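Local coordinates for protein Cif (Cell cycle inhibiting factor) (Escherichia coli, PDB 3EFY) that deamidates a glutamine of host NEDD8 to glutamate, thereby shutting down cullin-RING ubiquitin ligases and arresting the host cell cycle, at residues L22-D25 / G26-Y29; S28-F31 / E32-Q35; I111-D114 / D115-Y119. All coordinates share one frame; numbering follows the deposited sequence.

Contact 1: L22-D25 / G26-Y29; sequences LDKD and GFSY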
ATOM      1  N   LEU A  22      -4.203  -3.559  -7.355  1.00 18.68           N
ATOM      2  CA  LEU A  22      -5.016  -2.526  -8.019  1.00 18.79           C
ATOM      3  C   LEU A  22      -4.543  -1.094  -7.952  1.00 20.49           C
ATOM      4  O   LEU A  22      -4.879  -0.305  -8.861  1.00 21.40           O
ATOM      5  CB  LEU A  22      -6.440  -2.582  -7.490  1.00 19.12           C
ATOM      6  CG  LEU A  22      -7.127  -3.932  -7.623  1.00 18.30           C
ATOM      7  CD1 LEU A  22      -8.528  -3.979  -6.931  1.00 20.11           C
ATOM      8  CD2 LEU A  22      -7.275  -4.361  -9.104  1.00 20.62           C
ATOM      9  N   ASP A  23      -3.782  -0.725  -6.931  1.00 19.80           N
ATOM     10  CA  ASP A  23      -3.437   0.680  -6.762  1.00 20.93           C
ATOM     11  C   ASP A  23      -2.479   1.149  -7.846  1.00 22.98           C
ATOM     12  O   ASP A  23      -1.531   0.465  -8.213  1.00 22.78           O
ATOM     13  CB  ASP A  23      -2.850   0.949  -5.404  1.00 21.80           C
ATOM     14  CG  ASP A  23      -3.897   0.960  -4.277  1.00 22.90           C
ATOM     15  OD1 ASP A  23      -5.054   0.667  -4.544  1.00 22.04           O
ATOM     16  OD2 ASP A  23      -3.509   1.238  -3.126  1.00 26.31           O
ATOM     17  N   LYS A  24      -2.770   2.325  -8.370  1.00 23.47           N
ATOM     18  CA  LYS A  24      -1.965   2.922  -9.412  1.00 25.64           C
ATOM     19  C   LYS A  24      -2.193   4.407  -9.416  1.00 27.13           C
ATOM     20  O   LYS A  24      -2.961   4.907  -8.634  1.00 27.06           O
ATOM     21  CB  LYS A  24      -2.318   2.281 -10.755  1.00 25.71           C
ATOM     22  CG  LYS A  24      -3.676   2.446 -11.188  1.00 27.78           C
ATOM     23  CD  LYS A  24      -4.008   1.564 -12.376  1.00 34.73           C
ATOM     24  CE  LYS A  24      -5.314   2.007 -13.025  1.00 38.07           C
ATOM     25  NZ  LYS A  24      -6.603   1.872 -12.240  1.00 39.15           N
ATOM     26  N   ASP A  25      -1.521   5.121 -10.323  1.00 28.58           N
ATOM     27  CA  ASP A  25      -1.776   6.540 -10.453  1.00 30.20           C
ATOM     28  C   ASP A  25      -3.246   6.763 -10.745  1.00 29.74           C
ATOM     29  O   ASP A  25      -3.818   6.160 -11.691  1.00 31.23           O
ATOM     30  CB  ASP A  25      -0.910   7.121 -11.571  1.00 30.83           C
ATOM     31  CG  ASP A  25       0.562   7.192 -11.221  1.00 35.15           C
ATOM     32  OD1 ASP A  25       0.976   7.219 -10.024  1.00 40.53           O
ATOM     33  OD2 ASP A  25       1.358   7.249 -12.192  1.00 44.54           O
ATOM     34  N   GLY A  26      -3.908   7.561  -9.911  1.00 29.58           N
ATOM     35  CA  GLY A  26      -5.334   7.827 -10.103  1.00 29.44           C
ATOM     36  C   GLY A  26      -6.355   6.803  -9.604  1.00 28.35           C
ATOM     37  O   GLY A  26      -7.550   7.007  -9.724  1.00 30.19           O
ATOM     38  N   PHE A  27      -5.904   5.707  -8.985  1.00 26.56           N
ATOM     39  CA  PHE A  27      -6.830   4.767  -8.374  1.00 24.99           C
ATOM     40  C   PHE A  27      -6.235   4.215  -7.088  1.00 23.13           C
ATOM     41  O   PHE A  27      -5.130   3.632  -7.073  1.00 22.99           O
ATOM     42  CB  PHE A  27      -7.198   3.577  -9.269  1.00 25.17           C
ATOM     43  CG  PHE A  27      -8.157   2.656  -8.615  1.00 25.01           C
ATOM     44  CD1 PHE A  27      -9.496   3.006  -8.489  1.00 26.43           C
ATOM     45  CD2 PHE A  27      -7.743   1.471  -8.047  1.00 24.74           C
ATOM     46  CE1 PHE A  27     -10.399   2.171  -7.847  1.00 27.05           C
ATOM     47  CE2 PHE A  27      -8.641   0.638  -7.401  1.00 25.73           C
ATOM     48  CZ  PHE A  27      -9.987   0.993  -7.294  1.00 26.03           C
ATOM     49  N   SER A  28      -6.988   4.395  -6.011  1.00 21.77           N
ATOM     50  CA  SER A  28      -6.657   3.767  -4.737  1.00 21.52           C
ATOM     51  C   SER A  28      -7.878   2.985  -4.242  1.00 21.16           C
ATOM     52  O   SER A  28      -8.942   3.540  -3.982  1.00 22.71           O
ATOM     53  CB  SER A  28      -6.235   4.786  -3.666  1.00 22.69           C
ATOM     54  OG  SER A  28      -5.046   5.425  -4.065  1.00 24.87           O
ATOM     55  N   TYR A  29      -7.699   1.686  -4.113  1.00 19.61           N
ATOM     56  CA  TYR A  29      -8.714   0.782  -3.609  1.00 19.28           C
ATOM     57  C   TYR A  29      -9.102   1.165  -2.172  1.00 19.44           C
ATOM     58  O   TYR A  29      -8.238   1.439  -1.361  1.00 19.97           O
ATOM     59  CB  TYR A  29      -8.155  -0.657  -3.612  1.00 19.46           C
ATOM     60  CG  TYR A  29      -9.036  -1.696  -2.970  1.00 18.87           C
ATOM     61  CD1 TYR A  29     -10.081  -2.290  -3.680  1.00 17.33           C
ATOM     62  CD2 TYR A  29      -8.885  -2.033  -1.639  1.00 19.88           C
ATOM     63  CE1 TYR A  29     -10.902  -3.244  -3.078  1.00 17.40           C
ATOM     64  CE2 TYR A  29      -9.732  -2.943  -1.045  1.00 18.69           C
ATOM     65  CZ  TYR A  29     -10.727  -3.532  -1.761  1.00 19.70           C
ATOM     66  OH  TYR A  29     -11.557  -4.460  -1.181  1.00 20.71           O
TER
HETATM   67  O   HOH W   1      -5.427   2.053  -1.529  1.00 25.72           O
HETATM   68  O   HOH W   2      -2.879   5.086  -5.827  1.00 29.53           O
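The Phe27 ring receives the carbonyl oxygen of Leu22 at its edge, close to the ring plane, with Leu22 O 3.5 Å from Phe27 CD2. The next ring carbon, CE2, rests on Leu22 CB, while the ammonium of Lys24 approaches obliquely, Lys24 NZ lying 3.5 Å from Phe27 CB. A bend at the last torsion of Lys24 (chi4 -66°) turns NZ back over the start of the Phe27 side chain. The second flat group, the Tyr29 ring, meets the CD1 branch of Leu22 obliquely at its CD1, and its hydroxyl continues to Gln162. Leu22 thus serves both rings with different atoms, and its side chain packs further onto Phe164 and Tyr166 of strand 159-166.

Ahead of Tyr29 the chain reverses in a minimal hairpin-like fold with one bridge, closed by a type II turn from Lys24 to Phe27. Lys24 and Phe27 form an antiparallel hydrogen-bonded pair: Lys24 N reaches Phe27 O at 3.0 Å, and Phe27 N returns to Lys24 O at 3.1 Å. Gly26 has a positive phi (81°), a conformation that suits glycine, since any beta carbon would crowd Asp25 O. Beyond this pair a side chain takes over from the backbone: Tyr29 N donates to Asp23 OD1 at 2.9 Å, nearly straight, on the syn side of the carboxylate but 31° out of its plane. The other oxygen, OD2, accepts a hydrogen bond from a water that also donates to Tyr29 O, a carbonyl bonded in turn to Ser28 OG of the second subunit.

Both carboxylate oxygens of Asp23 therefore hold the Tyr29 backbone, one directly and one through water, an arrangement that probably favours the ionised acid and probably steadies the extended segment that meets the second subunit.

Contact 2: S28-F31 / E32-Q35; sequences SYCF and ENEQ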
ATOM      1  N   SER A  28      -6.988   4.395  -6.011  1.00 21.77           N
ATOM      2  CA  SER A  28      -6.657   3.767  -4.737  1.00 21.52           C
ATOM      3  C   SER A  28      -7.878   2.985  -4.242  1.00 21.16           C
ATOM      4  O   SER A  28      -8.942   3.540  -3.982  1.00 22.71           O
ATOM      5  CB  SER A  28      -6.235   4.786  -3.666  1.00 22.69           C
ATOM      6  OG  SER A  28      -5.046   5.425  -4.065  1.00 24.87           O
ATOM      7  N   TYR A  29      -7.699   1.686  -4.113  1.00 19.61           N
ATOM      8  CA  TYR A  29      -8.714   0.782  -3.609  1.00 19.28           C
ATOM      9  C   TYR A  29      -9.102   1.165  -2.172  1.00 19.44           C
ATOM     10  O   TYR A  29      -8.238   1.439  -1.361  1.00 19.97           O
ATOM     11  CB  TYR A  29      -8.155  -0.657  -3.612  1.00 19.46           C
ATOM     12  CG  TYR A  29      -9.036  -1.696  -2.970  1.00 18.87           C
ATOM     13  CD1 TYR A  29     -10.081  -2.290  -3.680  1.00 17.33           C
ATOM     14  CD2 TYR A  29      -8.885  -2.033  -1.639  1.00 19.88           C
ATOM     15  CE1 TYR A  29     -10.902  -3.244  -3.078  1.00 17.40           C
ATOM     16  CE2 TYR A  29      -9.732  -2.943  -1.045  1.00 18.69           C
ATOM     17  CZ  TYR A  29     -10.727  -3.532  -1.761  1.00 19.70           C
ATOM     18  OH  TYR A  29     -11.557  -4.460  -1.181  1.00 20.71           O
ATOM     19  N   CYS A  30     -10.405   1.165  -1.893  1.00 20.14           N
ATOM     20  CA  CYS A  30     -10.900   1.426  -0.571  1.00 21.70           C
ATOM     21  C   CYS A  30     -12.106   0.493  -0.325  1.00 21.36           C
ATOM     22  O   CYS A  30     -13.208   0.738  -0.792  1.00 21.61           O
ATOM     23  CB  CYS A  30     -11.269   2.895  -0.445  1.00 21.91           C
ATOM     24  SG  CYS A  30     -11.851   3.320   1.205  1.00 27.05           S
ATOM     25  N   PHE A  31     -11.861  -0.569   0.434  1.00 21.44           N
ATOM     26  CA  PHE A  31     -12.838  -1.620   0.670  1.00 21.19           C
ATOM     27  C   PHE A  31     -14.258  -1.126   0.929  1.00 21.43           C
ATOM     28  O   PHE A  31     -15.208  -1.594   0.323  1.00 21.14           O
ATOM     29  CB  PHE A  31     -12.371  -2.500   1.838  1.00 21.66           C
ATOM     30  CG  PHE A  31     -13.404  -3.461   2.306  1.00 23.51           C
ATOM     31  CD1 PHE A  31     -13.783  -4.556   1.522  1.00 20.74           C
ATOM     32  CD2 PHE A  31     -14.029  -3.263   3.514  1.00 26.01           C
ATOM     33  CE1 PHE A  31     -14.737  -5.421   1.939  1.00 21.80           C
ATOM     34  CE2 PHE A  31     -14.992  -4.151   3.954  1.00 25.39           C
ATOM     35  CZ  PHE A  31     -15.362  -5.230   3.164  1.00 23.42           C
ATOM     36  N   GLU A  32     -14.398  -0.175   1.850  1.00 23.11           N
ATOM     37  CA  GLU A  32     -15.712   0.280   2.239  1.00 24.39           C
ATOM     38  C   GLU A  32     -16.521   0.932   1.142  1.00 24.09           C
ATOM     39  O   GLU A  32     -17.771   0.923   1.205  1.00 24.74           O
ATOM     40  CB  GLU A  32     -15.618   1.208   3.445  1.00 26.07           C
ATOM     41  CG  GLU A  32     -15.186   0.492   4.705  1.00 31.82           C
ATOM     42  CD  GLU A  32     -16.205  -0.507   5.261  1.00 41.38           C
ATOM     43  OE1 GLU A  32     -17.400  -0.494   4.867  1.00 44.82           O
ATOM     44  OE2 GLU A  32     -15.793  -1.303   6.156  1.00 49.31           O
ATOM     45  N   ASN A  33     -15.853   1.488   0.144  1.00 23.56           N
ATOM     46  CA  ASN A  33     -16.529   2.217  -0.925  1.00 23.93           C
ATOM     47  C   ASN A  33     -16.690   1.480  -2.246  1.00 24.42           C
ATOM     48  O   ASN A  33     -17.306   1.999  -3.190  1.00 26.98           O
ATOM     49  CB  ASN A  33     -15.793   3.522  -1.154  1.00 24.85           C
ATOM     50  CG  ASN A  33     -15.776   4.391   0.053  1.00 28.02           C
ATOM     51  OD1 ASN A  33     -16.696   4.391   0.855  1.00 30.24           O
ATOM     52  ND2 ASN A  33     -14.701   5.170   0.179  1.00 36.45           N
ATOM     53  N   GLU A  34     -16.155   0.268  -2.367  1.00 21.11           N
ATOM     54  CA  GLU A  34     -16.226  -0.428  -3.628  1.00 20.96           C
ATOM     55  C   GLU A  34     -17.563  -1.082  -3.864  1.00 19.96           C
ATOM     56  O   GLU A  34     -18.341  -1.413  -2.921  1.00 22.76           O
ATOM     57  CB  GLU A  34     -15.086  -1.486  -3.750  1.00 21.19           C
ATOM     58  CG  GLU A  34     -13.677  -0.906  -3.520  1.00 21.77           C
ATOM     59  CD  GLU A  34     -13.216   0.176  -4.498  1.00 22.05           C
ATOM     60  OE1 GLU A  34     -13.852   0.417  -5.568  1.00 22.24           O
ATOM     61  OE2 GLU A  34     -12.212   0.890  -4.184  1.00 24.08           O
ATOM     62  N   GLN A  35     -17.848  -1.305  -5.138  1.00 19.91           N
ATOM     63  CA  GLN A  35     -19.023  -2.023  -5.530  1.00 20.75           C
ATOM     64  C   GLN A  35     -18.931  -3.480  -5.110  1.00 20.46           C
ATOM     65  O   GLN A  35     -17.856  -4.079  -5.114  1.00 19.98           O
ATOM     66  CB  GLN A  35     -19.251  -1.956  -7.023  1.00 21.07           C
ATOM     67  CG  GLN A  35     -19.448  -0.524  -7.565  1.00 23.27           C
ATOM     68  CD  GLN A  35     -20.615   0.162  -6.913  1.00 22.17           C
ATOM     69  OE1 GLN A  35     -20.439   1.164  -6.193  1.00 26.23           O
ATOM     70  NE2 GLN A  35     -21.802  -0.401  -7.083  1.00 20.07           N
TER
HETATM   71  O   HOH W   3     -11.696   3.412  -4.562  1.00 31.51           O
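Ser28 begins a stretch that leads into two overlapping beta turns, in the loop joining helix 10-22 to helix 39-47. Its carbonyl oxygen takes a bond from a water that also donates to Glu34 OE2, while its hydroxyl pairs with Tyr29 O of the second subunit. At Tyr29 the ring lies obliquely beside the Glu34 chain, CE1 3.7 Å from Glu34 CG, with ring and carboxylate planes only 13° apart. Cys30 O accepts from Asn33 N at 2.9 Å, which closes the first turn, and Cys30 SG stands 3.5 Å from Asn33 ND2. Phe31 follows, its O bonded weakly to Glu34 N and also to Gln162 of strand 159-166. Its ring atoms CD2 and CE2 lie near Glu32 OE2, the two planes turned 77° apart. In-plane at that ring's edge is Tyr29 OH, which is itself hydrogen-bonded to Gln162 OE1. Because Glu34 bends at its second torsion (chi2 -62°), the carboxylate folds back over the turns, and Cys30 N meets the anti lone pair of Glu34 OE2 at 2.9 Å, nearly straight.

Contact 3: I111-D114 / D115-Y119; sequences ILLD and DICNY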
ATOM      1  N   ILE A 111      -5.035 -23.808  -7.909  1.00 23.18           N
ATOM      2  CA  ILE A 111      -6.241 -24.580  -7.725  1.00 23.94           C
ATOM      3  C   ILE A 111      -7.117 -24.404  -8.955  1.00 23.64           C
ATOM      4  O   ILE A 111      -6.707 -23.692  -9.874  1.00 25.32           O
ATOM      5  CB  ILE A 111      -7.006 -24.205  -6.438  1.00 24.14           C
ATOM      6  CG1 ILE A 111      -7.502 -22.763  -6.522  1.00 27.08           C
ATOM      7  CG2 ILE A 111      -6.088 -24.466  -5.214  1.00 26.13           C
ATOM      8  CD1 ILE A 111      -8.485 -22.360  -5.389  1.00 28.72           C
ATOM      9  N   LEU A 112      -8.235 -25.104  -9.008  1.00 23.38           N
ATOM     10  CA  LEU A 112      -9.227 -24.918 -10.084  1.00 25.10           C
ATOM     11  C   LEU A 112     -10.256 -23.910  -9.604  1.00 23.51           C
ATOM     12  O   LEU A 112     -10.849 -24.045  -8.517  1.00 23.63           O
ATOM     13  CB  LEU A 112      -9.937 -26.208 -10.451  1.00 26.40           C
ATOM     14  CG  LEU A 112      -9.055 -27.298 -11.099  1.00 29.68           C
ATOM     15  CD1 LEU A 112      -9.893 -28.583 -11.357  1.00 36.26           C
ATOM     16  CD2 LEU A 112      -8.423 -26.770 -12.368  1.00 33.79           C
ATOM     17  N   LEU A 113     -10.477 -22.889 -10.413  1.00 22.63           N
ATOM     18  CA  LEU A 113     -11.544 -21.959 -10.137  1.00 23.22           C
ATOM     19  C   LEU A 113     -12.868 -22.654  -9.911  1.00 23.62           C
ATOM     20  O   LEU A 113     -13.629 -22.288  -9.027  1.00 24.40           O
ATOM     21  CB  LEU A 113     -11.629 -20.921 -11.274  1.00 22.22           C
ATOM     22  CG  LEU A 113     -12.707 -19.849 -11.139  1.00 23.81           C
ATOM     23  CD1 LEU A 113     -12.520 -19.012  -9.848  1.00 22.98           C
ATOM     24  CD2 LEU A 113     -12.637 -18.894 -12.346  1.00 24.93           C
ATOM     25  N   ASP A 114     -13.144 -23.720 -10.684  1.00 24.63           N
ATOM     26  CA  ASP A 114     -14.377 -24.458 -10.506  1.00 26.24           C
ATOM     27  C   ASP A 114     -14.522 -25.072  -9.097  1.00 25.52           C
ATOM     28  O   ASP A 114     -15.638 -25.212  -8.623  1.00 25.68           O
ATOM     29  CB  ASP A 114     -14.442 -25.620 -11.491  1.00 27.52           C
ATOM     30  CG  ASP A 114     -14.756 -25.194 -12.895  1.00 32.30           C
ATOM     31  OD1 ASP A 114     -15.217 -24.068 -13.116  1.00 37.40           O
ATOM     32  OD2 ASP A 114     -14.529 -26.041 -13.782  1.00 37.41           O
ATOM     33  N   ASP A 115     -13.399 -25.467  -8.486  1.00 25.94           N
ATOM     34  CA  ASP A 115     -13.451 -26.108  -7.159  1.00 25.52           C
ATOM     35  C   ASP A 115     -13.837 -25.074  -6.082  1.00 25.04           C
ATOM     36  O   ASP A 115     -14.640 -25.386  -5.172  1.00 25.24           O
ATOM     37  CB  ASP A 115     -12.150 -26.774  -6.805  1.00 25.99           C
ATOM     38  CG  ASP A 115     -11.953 -28.114  -7.544  1.00 29.18           C
ATOM     39  OD1 ASP A 115     -12.962 -28.693  -7.995  1.00 31.25           O
ATOM     40  OD2 ASP A 115     -10.794 -28.551  -7.644  1.00 31.62           O
ATOM     41  N   ILE A 116     -13.280 -23.872  -6.175  1.00 24.41           N
ATOM     42  CA  ILE A 116     -13.630 -22.849  -5.156  1.00 24.55           C
ATOM     43  C   ILE A 116     -15.076 -22.365  -5.402  1.00 23.33           C
ATOM     44  O   ILE A 116     -15.821 -22.127  -4.473  1.00 22.92           O
ATOM     45  CB  ILE A 116     -12.565 -21.703  -5.027  1.00 26.15           C
ATOM     46  CG1 ILE A 116     -12.941 -20.737  -3.893  1.00 29.91           C
ATOM     47  CG2 ILE A 116     -12.433 -20.933  -6.315  1.00 26.63           C
ATOM     48  CD1 ILE A 116     -12.663 -21.232  -2.544  1.00 30.47           C
ATOM     49  N   CYS A 117     -15.485 -22.260  -6.667  1.00 23.95           N
ATOM     50  CA  CYS A 117     -16.856 -21.951  -7.010  1.00 25.31           C
ATOM     51  C   CYS A 117     -17.881 -22.998  -6.534  1.00 24.19           C
ATOM     52  O   CYS A 117     -18.977 -22.680  -6.058  1.00 24.85           O
ATOM     53  CB  CYS A 117     -16.971 -21.657  -8.511  1.00 25.96           C
ATOM     54  SG  CYS A 117     -16.162 -20.075  -8.894  1.00 31.86           S
ATOM     55  N   ASN A 118     -17.522 -24.261  -6.643  1.00 24.43           N
ATOM     56  CA  ASN A 118     -18.362 -25.319  -6.121  1.00 24.49           C
ATOM     57  C   ASN A 118     -18.505 -25.145  -4.617  1.00 23.04           C
ATOM     58  O   ASN A 118     -19.606 -25.281  -4.078  1.00 23.46           O
ATOM     59  CB  ASN A 118     -17.762 -26.681  -6.413  1.00 25.72           C
ATOM     60  CG  ASN A 118     -18.599 -27.830  -5.809  1.00 31.12           C
ATOM     61  OD1 ASN A 118     -18.209 -28.457  -4.813  1.00 35.58           O
ATOM     62  ND2 ASN A 118     -19.775 -28.081  -6.393  1.00 36.19           N
ATOM     63  N   TYR A 119     -17.408 -24.799  -3.949  1.00 21.88           N
ATOM     64  CA  TYR A 119     -17.466 -24.508  -2.502  1.00 22.47           C
ATOM     65  C   TYR A 119     -18.471 -23.382  -2.191  1.00 21.98           C
ATOM     66  O   TYR A 119     -19.319 -23.502  -1.292  1.00 22.75           O
ATOM     67  CB  TYR A 119     -16.030 -24.217  -1.900  1.00 21.35           C
ATOM     68  CG  TYR A 119     -16.109 -23.486  -0.609  1.00 21.27           C
ATOM     69  CD1 TYR A 119     -16.478 -24.143   0.560  1.00 21.92           C
ATOM     70  CD2 TYR A 119     -15.980 -22.090  -0.568  1.00 21.77           C
ATOM     71  CE1 TYR A 119     -16.665 -23.461   1.727  1.00 21.78           C
ATOM     72  CE2 TYR A 119     -16.138 -21.396   0.607  1.00 20.21           C
ATOM     73  CZ  TYR A 119     -16.480 -22.084   1.756  1.00 23.12           C
ATOM     74  OH  TYR A 119     -16.700 -21.430   2.921  1.00 23.37           O
TER
HETATM   75  O   HOH W   4      -8.534 -27.252  -7.069  1.00 26.11           O
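Leu113 CG stands opposite its own backbone N (chi1 -180°), and a further turn about chi2 (60°) carries CD1 along the helix to meet Ile116 CG2 and, 3.9 Å away, Cys117 SG. Ile111 reaches forward by another route: CG1 sits between its backbone N and carbonyl carbon (chi1 64°), which sends CD1 to within 4.1 Å of Ile116 CB. Ile116 is thus touched by a strand residue and by the first helical one, and its side chain continues onto Leu136 of helix 130-137. On another side of this turn, Leu112 spreads CB and CD1 beside Asp115 OD2, each at 3.8 Å. That oxygen accepts from a water which in turn takes the N-H of Leu112, bridging the residue before the helix to its third helical residue. Leu112 O accepts from Asp115 N at 2.9 Å, and weakly from Ile116 N. One residue on, Cys117 N bonds to Leu113 O at 3.0 Å, and Asn118 N to Asp114 O. The whole is a strand-to-helix junction: Leu112 occupies the N-cap of helix 113-124, while Ile111 remains paired with Ala82 of strand 81-85 at the sheet's outer edge.

Contacts 1 and 2 are neighbours on one loop, sharing Ser28 and Tyr29 and both touching the second subunit; contact 3 lies across the chain's centre, its centre 28 Å and 25 Å from theirs. All three are partly buried: contact 1 buries Leu22, Asp23 and Tyr29 but exposes Lys24 and Asp25, and contact 3 buries Leu113 and Ile116 but exposes Asp114 and Asp115. In the loop, acidic side chains supplement backbone pairing, Asp23 and Glu34 binding the successive N-H groups of Tyr29 and Cys30. Both contacts lean on strand 159-166, whereas contact 3 leaves strand 111-112 at the sheet's other edge. There helix bonds and aliphatic packing dominate, and Asp115 reaches Leu112 N through water.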